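GH5 (Bacteroidetes bacterium AC2a, PDB 4YHE) probably hydrolyses beta-glucosidic bonds of cellulose, acting as a family 5 endoglucanase built on an eight-stranded beta/alpha barrel. Local coordinates at residues R83-E86 / L87-A91; R176-G179 / G180-Y183; C318-M321 / R322-I326; R301-K304 / A305-E308. All blocks are in the same frame, centred on the assembly; numbering follows the deposited sequence.

Contact 1 of 4, residues R83-E86 / L87-A91; sequences RVDE and LVHMA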
ATOM      1  N   ARG A  83       7.081  -4.862  19.143  1.00 19.83           N
ATOM      2  CA  ARG A  83       5.668  -4.839  18.798  1.00 18.17           C
ATOM      3  C   ARG A  83       5.462  -5.138  17.317  1.00 18.04           C
ATOM      4  O   ARG A  83       4.582  -5.924  16.962  1.00 16.39           O
ATOM      5  CB  ARG A  83       5.055  -3.496  19.178  1.00 19.03           C
ATOM      6  CG  ARG A  83       3.597  -3.329  18.836  1.00 18.61           C
ATOM      7  CD  ARG A  83       2.718  -4.392  19.471  1.00 18.39           C
ATOM      8  NE  ARG A  83       1.303  -4.116  19.216  1.00 19.42           N
ATOM      9  CZ  ARG A  83       0.324  -4.993  19.413  1.00 19.54           C
ATOM     10  NH1 ARG A  83       0.602  -6.197  19.882  1.00 20.77           N
ATOM     11  NH2 ARG A  83      -0.929  -4.665  19.177  1.00 21.34           N
ATOM     12  N   VAL A  84       6.295  -4.541  16.465  1.00 18.09           N
ATOM     13  CA  VAL A  84       6.283  -4.865  15.036  1.00 18.57           C
ATOM     14  C   VAL A  84       6.504  -6.372  14.862  1.00 19.05           C
ATOM     15  O   VAL A  84       5.723  -7.036  14.155  1.00 17.93           O
ATOM     16  CB  VAL A  84       7.331  -4.089  14.218  1.00 18.12           C
ATOM     17  CG1 VAL A  84       7.272  -4.531  12.751  1.00 19.31           C
ATOM     18  CG2 VAL A  84       7.100  -2.602  14.322  1.00 19.24           C
ATOM     19  N   ASP A  85       7.512  -6.909  15.569  1.00 19.19           N
ATOM     20  CA  ASP A  85       7.815  -8.358  15.572  1.00 20.60           C
ATOM     21  C   ASP A  85       6.606  -9.179  15.985  1.00 20.78           C
ATOM     22  O   ASP A  85       6.266 -10.175  15.338  1.00 19.42           O
ATOM     23  CB  ASP A  85       9.003  -8.621  16.531  1.00 21.76           C
ATOM     24  CG  ASP A  85       9.655  -9.994  16.367  1.00 23.45           C
ATOM     25  OD1 ASP A  85       9.115 -10.909  15.717  1.00 20.20           O
ATOM     26  OD2 ASP A  85      10.761 -10.126  16.948  1.00 25.42           O
ATOM     27  N   GLU A  86       5.948  -8.759  17.058  1.00 21.12           N
ATOM     28  CA  GLU A  86       4.771  -9.490  17.563  1.00 23.10           C
ATOM     29  C   GLU A  86       3.610  -9.493  16.581  1.00 20.72           C
ATOM     30  O   GLU A  86       2.988 -10.536  16.328  1.00 17.97           O
ATOM     31  CB  GLU A  86       4.299  -8.915  18.914  1.00 27.58           C
ATOM     32  CG  GLU A  86       5.126  -9.385  20.106  1.00 34.19           C
ATOM     33  CD  GLU A  86       4.386 -10.372  21.033  1.00 42.76           C
ATOM     34  OE1 GLU A  86       3.184 -10.160  21.374  1.00 45.25           O
ATOM     35  OE2 GLU A  86       5.032 -11.361  21.451  1.00 52.32           O
ATOM     36  N   LEU A  87       3.320  -8.329  16.012  1.00 18.75           N
ATOM     37  CA  LEU A  87       2.218  -8.223  15.029  1.00 18.16           C
ATOM     38  C   LEU A  87       2.450  -9.100  13.793  1.00 17.67           C
ATOM     39  O   LEU A  87       1.540  -9.817  13.336  1.00 16.37           O
ATOM     40  CB  LEU A  87       2.065  -6.769  14.597  1.00 18.59           C
ATOM     41  CG  LEU A  87       1.558  -5.827  15.689  1.00 18.78           C
ATOM     42  CD1 LEU A  87       1.798  -4.400  15.257  1.00 18.80           C
ATOM     43  CD2 LEU A  87       0.090  -6.099  15.960  1.00 19.03           C
ATOM     44  N   VAL A  88       3.677  -9.029  13.277  1.00 17.80           N
ATOM     45  CA  VAL A  88       4.106  -9.825  12.138  1.00 19.23           C
ATOM     46  C   VAL A  88       3.835 -11.303  12.417  1.00 19.12           C
ATOM     47  O   VAL A  88       3.297 -12.033  11.583  1.00 17.90           O
ATOM     48  CB  VAL A  88       5.613  -9.562  11.876  1.00 20.33           C
ATOM     49  CG1 VAL A  88       6.269 -10.641  11.052  1.00 21.27           C
ATOM     50  CG2 VAL A  88       5.797  -8.224  11.194  1.00 21.14           C
ATOM     51  N   HIS A  89       4.188 -11.741  13.620  1.00 19.31           N
ATOM     52  CA  HIS A  89       4.028 -13.166  13.956  1.00 19.93           C
ATOM     53  C   HIS A  89       2.613 -13.584  14.297  1.00 20.85           C
ATOM     54  O   HIS A  89       2.238 -14.737  14.032  1.00 21.85           O
ATOM     55  CB  HIS A  89       5.098 -13.571  14.987  1.00 20.31           C
ATOM     56  CG  HIS A  89       6.464 -13.667  14.389  1.00 21.13           C
ATOM     57  ND1 HIS A  89       7.396 -12.650  14.470  1.00 21.41           N
ATOM     58  CD2 HIS A  89       7.029 -14.634  13.620  1.00 22.17           C
ATOM     59  CE1 HIS A  89       8.485 -13.010  13.817  1.00 21.89           C
ATOM     60  NE2 HIS A  89       8.285 -14.205  13.288  1.00 21.68           N
ATOM     61  N   MET A  90       1.771 -12.658  14.789  1.00 20.00           N
ATOM     62  CA  MET A  90       0.323 -12.930  14.864  1.00 20.73           C
ATOM     63  C   MET A  90      -0.271 -13.156  13.473  1.00 20.96           C
ATOM     64  O   MET A  90      -1.052 -14.094  13.245  1.00 17.88           O
ATOM     65  CB  MET A  90      -0.442 -11.783  15.534  1.00 20.98           C
ATOM     66  CG  MET A  90      -0.090 -11.493  16.984  1.00 22.78           C
ATOM     67  SD  MET A  90      -0.964 -10.019  17.550  1.00 24.47           S
ATOM     68  CE  MET A  90      -0.479  -9.902  19.273  1.00 24.97           C
ATOM     69  N   ALA A  91       0.087 -12.266  12.542  1.00 20.10           N
ATOM     70  CA  ALA A  91      -0.338 -12.387  11.152  1.00 19.54           C
ATOM     71  C   ALA A  91       0.081 -13.742  10.544  1.00 19.48           C
ATOM     72  O   ALA A  91      -0.724 -14.400   9.871  1.00 19.46           O
ATOM     73  CB  ALA A  91       0.251 -11.247  10.335  1.00 19.22           C
TER
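D85 and H89, one turn apart on helix 78-93, form the polar core of the contact. D85 O takes two N-H groups of H89 from opposite faces of its carbonyl plane: ring atom ND1 at 2.9 Å and backbone N at 3.1 Å. The imidazole is thus folded back onto the helix backbone, and D85 OD1 lies at the ring edge, 2.7 Å from H89 ND1, the carboxylate and ring planes turned about 50° apart. Both groups are held from outside as well, D85 OD2 by a salt bridge to R149 and H89 NE2 by a hydrogen bond to D153. On another side of the helix the R83 guanidinium lies flat over L87: CD2 sits beneath its centre, 3.6 Å from R83 CZ. With CG anti to the backbone N, a bend at chi2 (58°) turns the R83 chain along the helix to this methyl, while R83 NE forms a salt bridge with E34. M90 CE comes in obliquely, 3.9 Å from R83 NH1. Inward, V84 CG1 and V88 CG2 stand 4.3 Å apart, and V88 packs on V98 and I100 of strand 97-101, as expected of a helix in a barrel's beta-alpha-beta unit. With ND1 donating to a carbonyl and NE2 facing a carboxylate, the H89 ring would probably be biased toward its protonated, cationic form.

Contact 2 of 4, residues R176-G179 / G180-Y183; sequences RRDG and GAQY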
ATOM      1  N   ARG A 176       7.492  17.296 -12.123  1.00 24.94           N
ATOM      2  CA  ARG A 176       7.283  17.304 -13.576  1.00 26.61           C
ATOM      3  C   ARG A 176       8.175  18.298 -14.342  1.00 27.79           C
ATOM      4  O   ARG A 176       8.168  18.306 -15.566  1.00 25.77           O
ATOM      5  CB  ARG A 176       5.801  17.549 -13.879  1.00 29.67           C
ATOM      6  CG  ARG A 176       4.919  16.360 -13.509  1.00 29.63           C
ATOM      7  CD  ARG A 176       3.459  16.559 -13.871  1.00 33.45           C
ATOM      8  NE  ARG A 176       2.640  15.511 -13.266  1.00 34.72           N
ATOM      9  CZ  ARG A 176       2.399  14.316 -13.809  1.00 36.19           C
ATOM     10  NH1 ARG A 176       2.895  13.988 -15.008  1.00 36.30           N
ATOM     11  NH2 ARG A 176       1.658  13.435 -13.138  1.00 35.93           N
ATOM     12  N   ARG A 177       8.950  19.120 -13.634  1.00 27.65           N
ATOM     13  CA  ARG A 177       9.741  20.146 -14.308  1.00 31.23           C
ATOM     14  C   ARG A 177      11.149  20.364 -13.779  1.00 29.14           C
ATOM     15  O   ARG A 177      11.819  21.307 -14.200  1.00 28.50           O
ATOM     16  CB  ARG A 177       8.978  21.469 -14.361  1.00 36.90           C
ATOM     17  CG  ARG A 177       8.210  21.830 -13.112  1.00 43.11           C
ATOM     18  CD  ARG A 177       7.291  23.016 -13.370  1.00 47.98           C
ATOM     19  NE  ARG A 177       6.423  23.282 -12.223  1.00 54.08           N
ATOM     20  CZ  ARG A 177       5.217  22.740 -12.016  1.00 56.51           C
ATOM     21  NH1 ARG A 177       4.689  21.870 -12.874  1.00 57.31           N
ATOM     22  NH2 ARG A 177       4.524  23.072 -10.929  1.00 58.20           N
ATOM     23  N   ASP A 178      11.626  19.478 -12.910  1.00 25.37           N
ATOM     24  CA  ASP A 178      12.962  19.610 -12.326  1.00 23.83           C
ATOM     25  C   ASP A 178      13.999  18.735 -13.026  1.00 21.77           C
ATOM     26  O   ASP A 178      15.003  18.329 -12.428  1.00 22.82           O
ATOM     27  CB  ASP A 178      12.923  19.279 -10.827  1.00 23.02           C
ATOM     28  CG  ASP A 178      12.588  17.776 -10.547  1.00 23.52           C
ATOM     29  OD1 ASP A 178      12.222  17.056 -11.513  1.00 21.29           O
ATOM     30  OD2 ASP A 178      12.716  17.332  -9.367  1.00 21.78           O
ATOM     31  N   GLY A 179      13.751  18.391 -14.283  1.00 23.34           N
ATOM     32  CA  GLY A 179      14.667  17.522 -15.003  1.00 22.12           C
ATOM     33  C   GLY A 179      14.845  16.140 -14.388  1.00 21.44           C
ATOM     34  O   GLY A 179      15.925  15.538 -14.484  1.00 21.54           O
ATOM     35  N   GLY A 180      13.792  15.633 -13.742  1.00 21.34           N
ATOM     36  CA  GLY A 180      13.821  14.305 -13.127  1.00 21.03           C
ATOM     37  C   GLY A 180      14.681  14.189 -11.883  1.00 20.97           C
ATOM     38  O   GLY A 180      15.030  13.096 -11.486  1.00 20.69           O
ATOM     39  N   ALA A 181      15.011  15.306 -11.226  1.00 20.22           N
ATOM     40  CA  ALA A 181      15.841  15.242 -10.054  1.00 18.42           C
ATOM     41  C   ALA A 181      15.160  14.486  -8.900  1.00 17.91           C
ATOM     42  O   ALA A 181      15.784  13.624  -8.272  1.00 18.67           O
ATOM     43  CB  ALA A 181      16.250  16.665  -9.620  1.00 19.08           C
ATOM     44  N   GLN A 182      13.887  14.781  -8.633  1.00 17.95           N
ATOM     45  CA  GLN A 182      13.163  14.067  -7.569  1.00 18.82           C
ATOM     46  C   GLN A 182      13.043  12.574  -7.879  1.00 19.16           C
ATOM     47  O   GLN A 182      13.269  11.721  -6.988  1.00 19.54           O
ATOM     48  CB  GLN A 182      11.789  14.671  -7.307  1.00 18.44           C
ATOM     49  CG  GLN A 182      11.825  15.956  -6.487  1.00 19.73           C
ATOM     50  CD  GLN A 182      10.446  16.493  -6.253  1.00 21.18           C
ATOM     51  OE1 GLN A 182       9.568  15.797  -5.712  1.00 24.30           O
ATOM     52  NE2 GLN A 182      10.198  17.700  -6.723  1.00 24.57           N
ATOM     53  N   TYR A 183      12.755  12.239  -9.132  1.00 17.99           N
ATOM     54  CA  TYR A 183      12.648  10.815  -9.485  1.00 18.55           C
ATOM     55  C   TYR A 183      13.983  10.109  -9.310  1.00 19.30           C
ATOM     56  O   TYR A 183      14.038   8.968  -8.877  1.00 19.55           O
ATOM     57  CB  TYR A 183      12.188  10.618 -10.917  1.00 17.65           C
ATOM     58  CG  TYR A 183      10.895  11.271 -11.257  1.00 16.91           C
ATOM     59  CD1 TYR A 183       9.831  11.255 -10.381  1.00 17.62           C
ATOM     60  CD2 TYR A 183      10.740  11.939 -12.461  1.00 17.18           C
ATOM     61  CE1 TYR A 183       8.630  11.850 -10.726  1.00 17.66           C
ATOM     62  CE2 TYR A 183       9.573  12.556 -12.793  1.00 16.94           C
ATOM     63  CZ  TYR A 183       8.525  12.519 -11.931  1.00 17.21           C
ATOM     64  OH  TYR A 183       7.369  13.152 -12.258  1.00 17.74           O
TER
HETATM   65  O   HOH W   1      11.507  14.485 -10.826  1.00 18.30           O
HETATM   66  O   HOH W   2      12.931  19.159  -7.585  1.00 22.67           O
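D178 to A181 form a type I' beta turn, closed by A181 N donating to D178 O at 3.3 Å, with G179 (phi 61°) and G180 (phi 71°) as its two central residues. A CB on G180 would run into G179 O, so a side chain fits poorly there. G180, the N-cap residue of helix 181-199, has no side chain to accept from the first turn; D178, two residues earlier, supplies the acceptor for Q182 N. The D178 carboxylate, its CG set between backbone N and carbonyl carbon (chi1 67°), reaches over the helix start: OD2 accepts from Q182 N at 2.9 Å, on the syn side but tilted out of the carboxylate plane, and OD1 takes a weak bond from G180 N at 3.1 Å. Each oxygen also receives a water. One water donates to D178 OD1 at 2.8 Å and accepts from Y183 N while resting over a face of the Y183 ring; the other donates to D178 OD2 at 2.6 Å and accepts from Q182 NE2. The Q182 amide stands perpendicular to the carboxylate, its CG 3.3 Å from D178 OD2, and its own ends bond to Y214 and D167. Cutting D178 back to an alanine would probably leave the Q182 N-H without its acceptor and take from each water the carboxylate oxygen it donates to. This surface turn leads from the loop after strand 157-160 into helix 181-199, where A181 and Q182 pack on V126 of helix 122-127 and Y183 on L220 and N224 of helix 218-224.

Contact 3 of 4, residues C318-M321 / R322-I326; sequences CKAM and RDRRI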
ATOM      1  N   CYS A 318     -11.283  -4.986  -8.848  1.00 16.62           N
ATOM      2  CA  CYS A 318     -10.612  -6.150  -8.317  1.00 16.54           C
ATOM      3  C   CYS A 318     -10.608  -7.300  -9.359  1.00 16.33           C
ATOM      4  O   CYS A 318      -9.676  -8.081  -9.403  1.00 14.61           O
ATOM      5  CB  CYS A 318     -11.243  -6.576  -7.006  1.00 15.87           C
ATOM      6  SG  CYS A 318     -10.964  -5.325  -5.666  1.00 15.96           S
ATOM      7  N   LYS A 319     -11.647  -7.370 -10.167  1.00 18.09           N
ATOM      8  CA  LYS A 319     -11.668  -8.367 -11.270  1.00 18.37           C
ATOM      9  C   LYS A 319     -10.608  -7.975 -12.280  1.00 18.49           C
ATOM     10  O   LYS A 319      -9.761  -8.778 -12.678  1.00 18.27           O
ATOM     11  CB  LYS A 319     -13.038  -8.465 -11.926  1.00 19.12           C
ATOM     12  CG  LYS A 319     -13.056  -9.405 -13.127  1.00 19.19           C
ATOM     13  CD  LYS A 319     -12.523 -10.777 -12.777  1.00 18.55           C
ATOM     14  CE  LYS A 319     -12.940 -11.835 -13.820  1.00 20.19           C
ATOM     15  NZ  LYS A 319     -11.964 -12.961 -13.829  1.00 19.12           N
ATOM     16  N   ALA A 320     -10.593  -6.700 -12.636  1.00 17.72           N
ATOM     17  CA  ALA A 320      -9.575  -6.221 -13.565  1.00 18.21           C
ATOM     18  C   ALA A 320      -8.142  -6.514 -13.085  1.00 17.74           C
ATOM     19  O   ALA A 320      -7.256  -6.837 -13.882  1.00 16.42           O
ATOM     20  CB  ALA A 320      -9.778  -4.728 -13.858  1.00 18.18           C
ATOM     21  N   MET A 321      -7.900  -6.406 -11.773  1.00 16.82           N
ATOM     22  CA  MET A 321      -6.603  -6.693 -11.209  1.00 16.18           C
ATOM     23  C   MET A 321      -6.241  -8.181 -11.317  1.00 16.36           C
ATOM     24  O   MET A 321      -5.163  -8.518 -11.773  1.00 15.33           O
ATOM     25  CB  MET A 321      -6.554  -6.270  -9.718  1.00 15.17           C
ATOM     26  CG  MET A 321      -6.585  -4.756  -9.516  1.00 15.61           C
ATOM     27  SD  MET A 321      -6.959  -4.360  -7.790  1.00 16.78           S
ATOM     28  CE  MET A 321      -7.105  -2.563  -7.896  1.00 17.72           C
ATOM     29  N   ARG A 322      -7.147  -9.045 -10.870  1.00 17.47           N
ATOM     30  CA  ARG A 322      -6.945 -10.485 -10.989  1.00 18.94           C
ATOM     31  C   ARG A 322      -6.576 -10.881 -12.427  1.00 17.58           C
ATOM     32  O   ARG A 322      -5.617 -11.610 -12.640  1.00 17.68           O
ATOM     33  CB  ARG A 322      -8.211 -11.203 -10.567  1.00 18.89           C
ATOM     34  CG  ARG A 322      -8.263 -12.688 -10.896  1.00 20.44           C
ATOM     35  CD  ARG A 322      -7.238 -13.502 -10.126  1.00 22.19           C
ATOM     36  NE  ARG A 322      -7.194 -14.886 -10.613  1.00 22.93           N
ATOM     37  CZ  ARG A 322      -8.079 -15.835 -10.321  1.00 22.98           C
ATOM     38  NH1 ARG A 322      -9.095 -15.624  -9.492  1.00 19.76           N
ATOM     39  NH2 ARG A 322      -7.925 -17.040 -10.857  1.00 23.80           N
ATOM     40  N   ASP A 323      -7.330 -10.359 -13.388  1.00 19.15           N
ATOM     41  CA  ASP A 323      -7.113 -10.681 -14.802  1.00 20.21           C
ATOM     42  C   ASP A 323      -5.751 -10.252 -15.305  1.00 22.72           C
ATOM     43  O   ASP A 323      -5.243 -10.827 -16.253  1.00 22.04           O
ATOM     44  CB  ASP A 323      -8.227 -10.092 -15.665  1.00 21.68           C
ATOM     45  CG  ASP A 323      -9.560 -10.800 -15.464  1.00 21.14           C
ATOM     46  OD1 ASP A 323      -9.562 -11.907 -14.900  1.00 24.47           O
ATOM     47  OD2 ASP A 323     -10.608 -10.239 -15.815  1.00 20.93           O
ATOM     48  N   ARG A 324      -5.157  -9.246 -14.647  1.00 18.52           N
ATOM     49  CA  ARG A 324      -3.807  -8.787 -14.919  1.00 18.84           C
ATOM     50  C   ARG A 324      -2.759  -9.324 -13.944  1.00 17.63           C
ATOM     51  O   ARG A 324      -1.614  -8.900 -13.970  1.00 16.68           O
ATOM     52  CB  ARG A 324      -3.821  -7.242 -14.936  1.00 18.73           C
ATOM     53  CG  ARG A 324      -4.453  -6.705 -16.201  1.00 19.13           C
ATOM     54  CD  ARG A 324      -5.081  -5.326 -16.116  1.00 18.47           C
ATOM     55  NE  ARG A 324      -5.841  -5.083 -17.339  1.00 19.01           N
ATOM     56  CZ  ARG A 324      -7.041  -5.598 -17.602  1.00 20.14           C
ATOM     57  NH1 ARG A 324      -7.692  -6.331 -16.694  1.00 19.69           N
ATOM     58  NH2 ARG A 324      -7.616  -5.353 -18.773  1.00 21.52           N
ATOM     59  N   ARG A 325      -3.136 -10.300 -13.109  1.00 17.82           N
ATOM     60  CA  ARG A 325      -2.208 -10.927 -12.151  1.00 17.41           C
ATOM     61  C   ARG A 325      -1.639  -9.968 -11.097  1.00 16.38           C
ATOM     62  O   ARG A 325      -0.518 -10.134 -10.619  1.00 15.52           O
ATOM     63  CB  ARG A 325      -1.083 -11.660 -12.909  1.00 20.52           C
ATOM     64  CG  ARG A 325      -1.692 -12.660 -13.890  1.00 23.71           C
ATOM     65  CD  ARG A 325      -0.682 -13.519 -14.611  1.00 28.26           C
ATOM     66  NE  ARG A 325      -1.446 -14.309 -15.572  1.00 33.82           N
ATOM     67  CZ  ARG A 325      -1.128 -15.520 -16.018  1.00 40.49           C
ATOM     68  NH1 ARG A 325      -0.012 -16.129 -15.624  1.00 40.94           N
ATOM     69  NH2 ARG A 325      -1.948 -16.117 -16.881  1.00 42.72           N
ATOM     70  N   ILE A 326      -2.453  -8.992 -10.760  1.00 17.58           N
ATOM     71  CA  ILE A 326      -2.122  -7.958  -9.775  1.00 16.92           C
ATOM     72  C   ILE A 326      -2.920  -8.214  -8.484  1.00 16.21           C
ATOM     73  O   ILE A 326      -4.129  -8.413  -8.508  1.00 16.48           O
ATOM     74  CB  ILE A 326      -2.449  -6.591 -10.348  1.00 16.87           C
ATOM     75  CG1 ILE A 326      -1.514  -6.294 -11.530  1.00 17.06           C
ATOM     76  CG2 ILE A 326      -2.252  -5.490  -9.288  1.00 17.44           C
ATOM     77  CD1 ILE A 326      -1.916  -5.036 -12.277  1.00 17.34           C
TER
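K319 and D323, four residues apart near the end of helix 304-323, are joined by a salt bridge: K319 NZ donates to D323 OD1 at 2.8 Å, and D323 OD1 receives it on its syn lone pair, the side of the other oxygen. A bend at chi2 (54°) carries the lysine obliquely across the carboxylate, CE 3.5 Å from D323 OD2. Replacing K319 by a methionine would probably leave the D323 carboxylate without its positive mate close to the carbonyl end of the helix, where a negative charge is likely to be disfavoured. One residue further along, R324 folds back over the last turn, edge-on: its NH1 meets A320 O at 2.9 Å, in the plane of both guanidinium and carbonyl and on a carbonyl lone pair, so an acceptor in the final turn is satisfied by a side chain. R324 N adds only a weak bond to the same oxygen. The chain leaves the helix through a Schellman motif with R325 (phi 62°) as the C-prime residue: I326 N reaches back to M321 O at 2.9 Å and R325 N to R322 O at 2.8 Å. That reversal sets I326 CB 4.2 Å from M321 CB, and both residues pack on F293 of strand 291-296 as the chain heads into strand 327-332, the next of the barrel. Further out, N278 holds R324 NE and D4 pairs with R325. R322 makes a cation-pi contact with W368 and its NH1 bonds to the W368 carbonyl, and the apolar length of K319 rests on L377 and I380 of helix 377-382.

Contact 4 of 4, residues R301-K304 / A305-E308; sequences RASK and ADEE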
ATOM      1  N   ARG A 301     -20.447   4.895   1.956  1.00 16.35           N
ATOM      2  CA  ARG A 301     -21.510   5.867   1.701  1.00 17.72           C
ATOM      3  C   ARG A 301     -22.680   5.727   2.662  1.00 19.71           C
ATOM      4  O   ARG A 301     -23.032   4.604   3.059  1.00 21.10           O
ATOM      5  CB  ARG A 301     -22.029   5.691   0.272  1.00 17.17           C
ATOM      6  CG  ARG A 301     -20.938   5.535  -0.758  1.00 17.07           C
ATOM      7  CD  ARG A 301     -20.101   6.793  -0.947  1.00 16.67           C
ATOM      8  NE  ARG A 301     -18.729   6.436  -1.307  1.00 16.92           N
ATOM      9  CZ  ARG A 301     -17.942   7.092  -2.161  1.00 17.16           C
ATOM     10  NH1 ARG A 301     -18.353   8.180  -2.800  1.00 17.19           N
ATOM     11  NH2 ARG A 301     -16.719   6.643  -2.384  1.00 17.28           N
ATOM     12  N   ALA A 302     -23.349   6.840   2.958  1.00 21.54           N
ATOM     13  CA  ALA A 302     -24.532   6.797   3.860  1.00 23.90           C
ATOM     14  C   ALA A 302     -25.792   6.153   3.244  1.00 23.74           C
ATOM     15  O   ALA A 302     -26.489   5.356   3.882  1.00 22.84           O
ATOM     16  CB  ALA A 302     -24.825   8.190   4.408  1.00 24.89           C
ATOM     17  N   SER A 303     -26.040   6.444   1.978  1.00 24.25           N
ATOM     18  CA  SER A 303     -27.200   5.920   1.257  1.00 24.08           C
ATOM     19  C   SER A 303     -26.953   4.513   0.746  1.00 25.53           C
ATOM     20  O   SER A 303     -25.873   4.198   0.263  1.00 23.52           O
ATOM     21  CB  SER A 303     -27.559   6.897   0.110  1.00 25.60           C
ATOM     22  OG  SER A 303     -27.583   6.289  -1.174  1.00 26.54           O
ATOM     23  N   LYS A 304     -27.947   3.638   0.842  1.00 26.43           N
ATOM     24  CA  LYS A 304     -27.771   2.275   0.336  1.00 28.61           C
ATOM     25  C   LYS A 304     -27.556   2.240  -1.158  1.00 26.00           C
ATOM     26  O   LYS A 304     -26.798   1.421  -1.659  1.00 25.29           O
ATOM     27  CB  LYS A 304     -28.995   1.412   0.641  1.00 34.33           C
ATOM     28  CG  LYS A 304     -29.153   1.080   2.108  1.00 38.61           C
ATOM     29  CD  LYS A 304     -30.195  -0.009   2.300  1.00 42.99           C
ATOM     30  CE  LYS A 304     -30.356  -0.316   3.773  1.00 46.28           C
ATOM     31  NZ  LYS A 304     -31.280  -1.461   3.983  1.00 49.91           N
ATOM     32  N   ALA A 305     -28.280   3.073  -1.888  1.00 24.14           N
ATOM     33  CA  ALA A 305     -28.141   3.110  -3.329  1.00 22.50           C
ATOM     34  C   ALA A 305     -26.712   3.552  -3.680  1.00 20.37           C
ATOM     35  O   ALA A 305     -26.072   2.957  -4.556  1.00 18.30           O
ATOM     36  CB  ALA A 305     -29.182   4.040  -3.957  1.00 22.26           C
ATOM     37  N   ASP A 306     -26.201   4.582  -2.995  1.00 19.70           N
ATOM     38  CA  ASP A 306     -24.785   4.964  -3.200  1.00 19.17           C
ATOM     39  C   ASP A 306     -23.782   3.846  -2.838  1.00 17.55           C
ATOM     40  O   ASP A 306     -22.798   3.598  -3.573  1.00 16.40           O
ATOM     41  CB  ASP A 306     -24.396   6.244  -2.437  1.00 19.26           C
ATOM     42  CG  ASP A 306     -25.052   7.507  -2.993  1.00 20.01           C
ATOM     43  OD1 ASP A 306     -25.670   7.487  -4.073  1.00 20.74           O
ATOM     44  OD2 ASP A 306     -24.883   8.557  -2.350  1.00 19.53           O
ATOM     45  N   GLU A 307     -24.042   3.168  -1.732  1.00 17.64           N
ATOM     46  CA  GLU A 307     -23.198   2.058  -1.322  1.00 18.90           C
ATOM     47  C   GLU A 307     -23.134   0.990  -2.403  1.00 18.65           C
ATOM     48  O   GLU A 307     -22.098   0.393  -2.581  1.00 16.10           O
ATOM     49  CB  GLU A 307     -23.629   1.469   0.038  1.00 18.08           C
ATOM     50  CG  GLU A 307     -22.640   0.453   0.643  1.00 18.99           C
ATOM     51  CD  GLU A 307     -21.311   1.055   1.122  1.00 18.29           C
ATOM     52  OE1 GLU A 307     -21.096   2.285   0.949  1.00 17.72           O
ATOM     53  OE2 GLU A 307     -20.481   0.291   1.685  1.00 18.03           O
ATOM     54  N   GLU A 308     -24.216   0.778  -3.155  1.00 19.15           N
ATOM     55  CA  GLU A 308     -24.151  -0.232  -4.228  1.00 20.17           C
ATOM     56  C   GLU A 308     -23.116   0.127  -5.292  1.00 20.33           C
ATOM     57  O   GLU A 308     -22.452  -0.763  -5.857  1.00 18.54           O
ATOM     58  CB  GLU A 308     -25.526  -0.480  -4.861  1.00 22.62           C
ATOM     59  CG  GLU A 308     -26.515  -1.244  -3.960  1.00 23.95           C
ATOM     60  CD  GLU A 308     -26.017  -2.611  -3.528  1.00 24.72           C
ATOM     61  OE1 GLU A 308     -25.563  -3.372  -4.374  1.00 25.18           O
ATOM     62  OE2 GLU A 308     -26.081  -2.927  -2.336  1.00 31.21           O
TER
HETATM   63  O   HOH W   3     -24.692   8.562   0.439  1.00 20.68           O
HETATM   64  O   HOH W   4     -26.310  -1.041  -0.523  1.00 44.34           O
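S303 N-caps helix 304-323: its OG accepts from D306 N at 2.9 Å in a nearly straight bond (169°). The reciprocal half of a capping box is not made directly; instead a water accepts from S303 N and donates to D306 OD2, an oxygen that also pairs with R389. The tight part lies on the inner side, where the loop folds against the first turn. R301 CB packs on D306 CB at 3.6 Å, and R301 N donates to E307 OE1 at 2.9 Å, meeting the oxygen nearly along its C-O axis. The glutamate reaches that N-H because its chain, anti to the backbone N at chi1, bends at chi2 (69°) back toward the loop; its other oxygen forms a salt bridge with R310. The guanidinium of R301 turns away from the helix to N255 and lies in cation-pi contact with Y248. By contrast, K304 and E308 are exposed, and the K304 chain is extended beyond CG. There the link is the ordinary helical bond from E308 N to K304 O at 3.1 Å, supplemented by a water that donates to K304 O at 2.8 Å and to E308 OE2 at 2.6 Å.

All four contacts are local, and each belongs to a helix of the barrel's outer layer. Contact 1 lies within helix 78-93 and contact 3 at the end of helix 304-323; both are partly buried, pressing apolar residues onto barrel strands while several of their charged groups also pair with residues beyond the segments. Contacts 2 and 4 treat helix starts. In contact 2, at the surface, the N-cap is a glycine and an aspartate before it accepts a first-turn N-H; in contact 4, partly buried, a serine makes a true N-cap bond, and both recruit waters. Contacts 3 and 4 bracket the same helix, their centres about 25 Å apart, whereas contacts 1 and 2 lie on opposite sides of the chain's centre.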